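Local coordinates for protein probable zinc protease (Pseudomonas aeruginosa, PDB 4NNZ) that is one subunit of a heterodimeric zinc protease and, as a member of the peptidase M16 family, probably takes part in metal-dependent peptide hydrolysis, at residues Leu325-Leu336 against Phe410-Leu421. Numbering follows the deposited sequence.
Sequences LEQVEAGLWKQL and FTPSRLTLAQVL
Leu325 pairs with Gln419, and Leu336 with Phe410 just ahead of the strand, as helix 325-336 runs nearly antiparallel to strand 415-421: the axes make an angle of 148° and approach to 10.5 Å. The strand turns Leu415, Leu417 and Gln419 toward the helix, while Ala418 and Val420 face away. The side chains of Leu325 and Gln419 lie alongside each other, pointing opposite ways, with Leu325 CD1 3.5 Å from Gln419 CB and also touching Leu421 CD2. With CG beside the backbone N (chi1 -50°), the Gln419 chain is extended beyond CG, and its NE2 donates to Glu326 OE2 over 3.2 Å. The acceptor lies near the amide plane, but NE2 meets OE2 from above the carboxylate plane, with an N-H...O angle of 151°. A bend at chi2 curls the Glu326 chain back to this amide. A water donates to Glu329 OE1 and weakly to Leu325 O; Glu329 also forms a salt bridge with Arg235, while its carboxylate carbon CD packs 3.5 Å from Leu417 CD1. Trp333 presents the edge of its indole to the chain entering the strand: CZ3 lies 3.2 Å from Phe410 O, and CZ2 meets Leu415 CD2. Pro412 CD approaches CH2 obliquely. Leu336 CD2 sits over one face of the Phe410 ring, 3.8 Å from its centroid, a CH-pi contact. Phe251 and Phe311 of the sheet also meet this ring. Strand 415-422 lies between its parallel neighbour 233-240 and antiparallel 246-253, and the whole illustrates helix-on-sheet packing in an alpha+beta domain as in the M16 family.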
# COMPACT_ATOMS: atom_id res chain seq x y z
N LEU A 325 4.58 29.34 2.42
CA LEU A 325 4.84 27.99 2.89
C LEU A 325 6.27 27.65 2.70
O LEU A 325 6.81 26.87 3.43
CB LEU A 325 3.98 26.97 2.19
CG LEU A 325 2.50 26.92 2.51
CD1 LEU A 325 1.89 25.73 1.83
CD2 LEU A 325 2.22 26.90 3.98
N GLU A 326 6.86 28.20 1.68
CA GLU A 326 8.26 27.97 1.44
C GLU A 326 9.14 28.54 2.53
O GLU A 326 10.12 27.96 2.88
CB GLU A 326 8.64 28.50 0.09
CG GLU A 326 8.10 27.66 -1.05
CD GLU A 326 6.64 27.90 -1.30
OE1 GLU A 326 6.17 29.00 -1.09
OE2 GLU A 326 5.97 26.97 -1.72
N GLN A 327 8.79 29.71 3.03
CA GLN A 327 9.43 30.28 4.18
C GLN A 327 9.23 29.50 5.46
O GLN A 327 10.12 29.42 6.26
CB GLN A 327 8.96 31.68 4.36
CG GLN A 327 9.59 32.62 3.38
CD GLN A 327 8.85 33.91 3.22
OE1 GLN A 327 7.68 34.00 3.49
NE2 GLN A 327 9.54 34.90 2.76
N VAL A 328 8.06 28.93 5.64
CA VAL A 328 7.83 28.18 6.84
C VAL A 328 8.77 27.02 6.85
O VAL A 328 9.41 26.74 7.83
CB VAL A 328 6.39 27.67 6.88
CG1 VAL A 328 6.18 26.70 8.01
CG2 VAL A 328 5.42 28.81 7.00
N GLU A 329 8.87 26.36 5.73
CA GLU A 329 9.68 25.19 5.64
C GLU A 329 11.13 25.51 5.90
O GLU A 329 11.83 24.76 6.52
CB GLU A 329 9.50 24.58 4.28
CG GLU A 329 10.38 23.40 4.03
CD GLU A 329 10.47 23.04 2.59
OE1 GLU A 329 9.74 23.59 1.78
OE2 GLU A 329 11.28 22.20 2.25
N ALA A 330 11.56 26.65 5.41
CA ALA A 330 12.90 27.12 5.65
C ALA A 330 13.14 27.37 7.10
O ALA A 330 14.19 27.09 7.60
CB ALA A 330 13.15 28.37 4.87
N GLY A 331 12.16 27.94 7.76
CA GLY A 331 12.21 28.12 9.18
C GLY A 331 12.23 26.88 10.03
O GLY A 331 12.93 26.82 10.99
N LEU A 332 11.43 25.89 9.69
CA LEU A 332 11.47 24.64 10.38
C LEU A 332 12.78 23.91 10.24
O LEU A 332 13.26 23.35 11.19
CB LEU A 332 10.32 23.76 9.93
CG LEU A 332 8.96 24.28 10.36
CD1 LEU A 332 7.85 23.65 9.58
CD2 LEU A 332 8.71 24.10 11.84
N TRP A 333 13.36 23.92 9.06
CA TRP A 333 14.62 23.25 8.87
C TRP A 333 15.68 23.91 9.72
O TRP A 333 16.52 23.25 10.24
CB TRP A 333 15.02 23.23 7.40
CG TRP A 333 14.57 22.04 6.64
CD1 TRP A 333 13.72 22.03 5.61
CD2 TRP A 333 14.95 20.68 6.84
NE1 TRP A 333 13.54 20.79 5.16
CE2 TRP A 333 14.29 19.93 5.90
CE3 TRP A 333 15.80 20.04 7.73
CZ2 TRP A 333 14.43 18.58 5.81
CZ3 TRP A 333 15.93 18.71 7.64
CH2 TRP A 333 15.26 17.99 6.69
N LYS A 334 15.60 25.21 9.87
CA LYS A 334 16.55 25.91 10.67
C LYS A 334 16.51 25.45 12.10
O LYS A 334 17.52 25.24 12.70
CB LYS A 334 16.21 27.38 10.65
CG LYS A 334 17.36 28.27 10.25
CD LYS A 334 17.09 29.71 10.62
CE LYS A 334 17.63 30.07 11.99
NZ LYS A 334 18.44 31.32 11.98
N GLN A 335 15.33 25.31 12.63
CA GLN A 335 15.16 24.78 13.95
C GLN A 335 15.59 23.35 14.10
O GLN A 335 16.14 22.98 15.09
CB GLN A 335 13.73 24.96 14.39
CG GLN A 335 13.32 26.41 14.37
CD GLN A 335 14.28 27.28 15.14
OE1 GLN A 335 14.72 26.91 16.19
NE2 GLN A 335 14.59 28.44 14.60
N LEU A 336 15.31 22.52 13.12
CA LEU A 336 15.82 21.18 13.11
C LEU A 336 17.32 21.12 13.03
O LEU A 336 17.92 20.32 13.65
CB LEU A 336 15.20 20.36 12.01
CG LEU A 336 13.69 20.21 12.10
CD1 LEU A 336 13.08 19.73 10.81
CD2 LEU A 336 13.30 19.31 13.22
N PHE A 410 16.32 13.61 10.94
CA PHE A 410 15.81 14.74 10.25
C PHE A 410 16.57 14.99 8.98
O PHE A 410 17.11 16.02 8.78
CB PHE A 410 15.80 15.95 11.16
CG PHE A 410 14.93 15.77 12.36
CD1 PHE A 410 13.80 15.03 12.27
CD2 PHE A 410 15.26 16.33 13.56
CE1 PHE A 410 13.00 14.83 13.35
CE2 PHE A 410 14.46 16.15 14.65
CZ PHE A 410 13.32 15.39 14.54
N THR A 411 16.54 14.03 8.10
CA THR A 411 17.21 14.10 6.84
C THR A 411 16.18 14.19 5.75
O THR A 411 15.11 13.69 5.90
CB THR A 411 18.03 12.86 6.62
OG1 THR A 411 17.18 11.76 6.37
CG2 THR A 411 18.82 12.55 7.81
N PRO A 412 16.50 14.80 4.64
CA PRO A 412 15.53 14.93 3.57
C PRO A 412 15.15 13.61 3.01
O PRO A 412 14.12 13.48 2.47
CB PRO A 412 16.25 15.76 2.56
CG PRO A 412 17.13 16.60 3.34
CD PRO A 412 17.54 15.81 4.53
N SER A 413 16.00 12.62 3.16
CA SER A 413 15.71 11.30 2.67
C SER A 413 14.60 10.64 3.41
O SER A 413 14.10 9.66 2.97
CB SER A 413 16.94 10.42 2.69
OG SER A 413 17.52 10.38 3.95
N ARG A 414 14.23 11.16 4.54
CA ARG A 414 13.21 10.56 5.35
C ARG A 414 11.95 11.37 5.37
O ARG A 414 11.06 11.07 6.08
CB ARG A 414 13.72 10.37 6.75
CG ARG A 414 14.84 9.39 6.86
CD ARG A 414 15.61 9.56 8.12
NE ARG A 414 16.38 8.38 8.41
CZ ARG A 414 17.61 8.16 7.98
NH1 ARG A 414 18.21 9.04 7.26
NH2 ARG A 414 18.22 7.05 8.29
N LEU A 415 11.90 12.40 4.57
CA LEU A 415 10.88 13.39 4.63
C LEU A 415 9.76 13.24 3.62
O LEU A 415 10.01 13.04 2.47
CB LEU A 415 11.51 14.75 4.45
CG LEU A 415 10.58 15.91 4.21
CD1 LEU A 415 9.91 16.29 5.50
CD2 LEU A 415 11.35 17.08 3.68
N THR A 416 8.53 13.33 4.10
CA THR A 416 7.36 13.59 3.30
C THR A 416 6.84 14.94 3.72
O THR A 416 6.55 15.16 4.84
CB THR A 416 6.25 12.59 3.56
OG1 THR A 416 6.78 11.28 3.62
CG2 THR A 416 5.26 12.62 2.51
N LEU A 417 6.76 15.84 2.78
CA LEU A 417 6.27 17.17 3.03
C LEU A 417 5.08 17.46 2.15
O LEU A 417 5.12 17.22 1.00
CB LEU A 417 7.37 18.17 2.76
CG LEU A 417 6.98 19.63 2.76
CD1 LEU A 417 8.13 20.49 3.15
CD2 LEU A 417 6.44 20.04 1.43
N ALA A 418 4.02 17.99 2.72
CA ALA A 418 2.86 18.34 1.94
C ALA A 418 2.37 19.76 2.12
O ALA A 418 2.24 20.19 3.21
CB ALA A 418 1.75 17.38 2.24
N GLN A 419 2.05 20.44 1.04
CA GLN A 419 1.47 21.76 1.11
C GLN A 419 -0.00 21.63 0.89
O GLN A 419 -0.43 21.08 -0.08
CB GLN A 419 2.08 22.67 0.05
CG GLN A 419 3.59 22.66 0.05
CD GLN A 419 4.25 23.81 -0.67
OE1 GLN A 419 3.78 24.31 -1.66
NE2 GLN A 419 5.38 24.20 -0.17
N VAL A 420 -0.78 22.13 1.82
CA VAL A 420 -2.19 22.08 1.66
C VAL A 420 -2.66 23.45 1.34
O VAL A 420 -2.54 24.33 2.13
CB VAL A 420 -2.87 21.60 2.92
CG1 VAL A 420 -4.32 21.35 2.66
CG2 VAL A 420 -2.20 20.37 3.44
N LEU A 421 -3.18 23.63 0.16
CA LEU A 421 -3.49 24.95 -0.29
C LEU A 421 -4.92 25.18 -0.56
O LEU A 421 -5.64 24.31 -0.95
CB LEU A 421 -2.69 25.28 -1.52
CG LEU A 421 -1.21 25.39 -1.28
CD1 LEU A 421 -0.51 25.46 -2.60
CD2 LEU A 421 -0.90 26.62 -0.49
O HOH W 1 7.14 24.36 1.59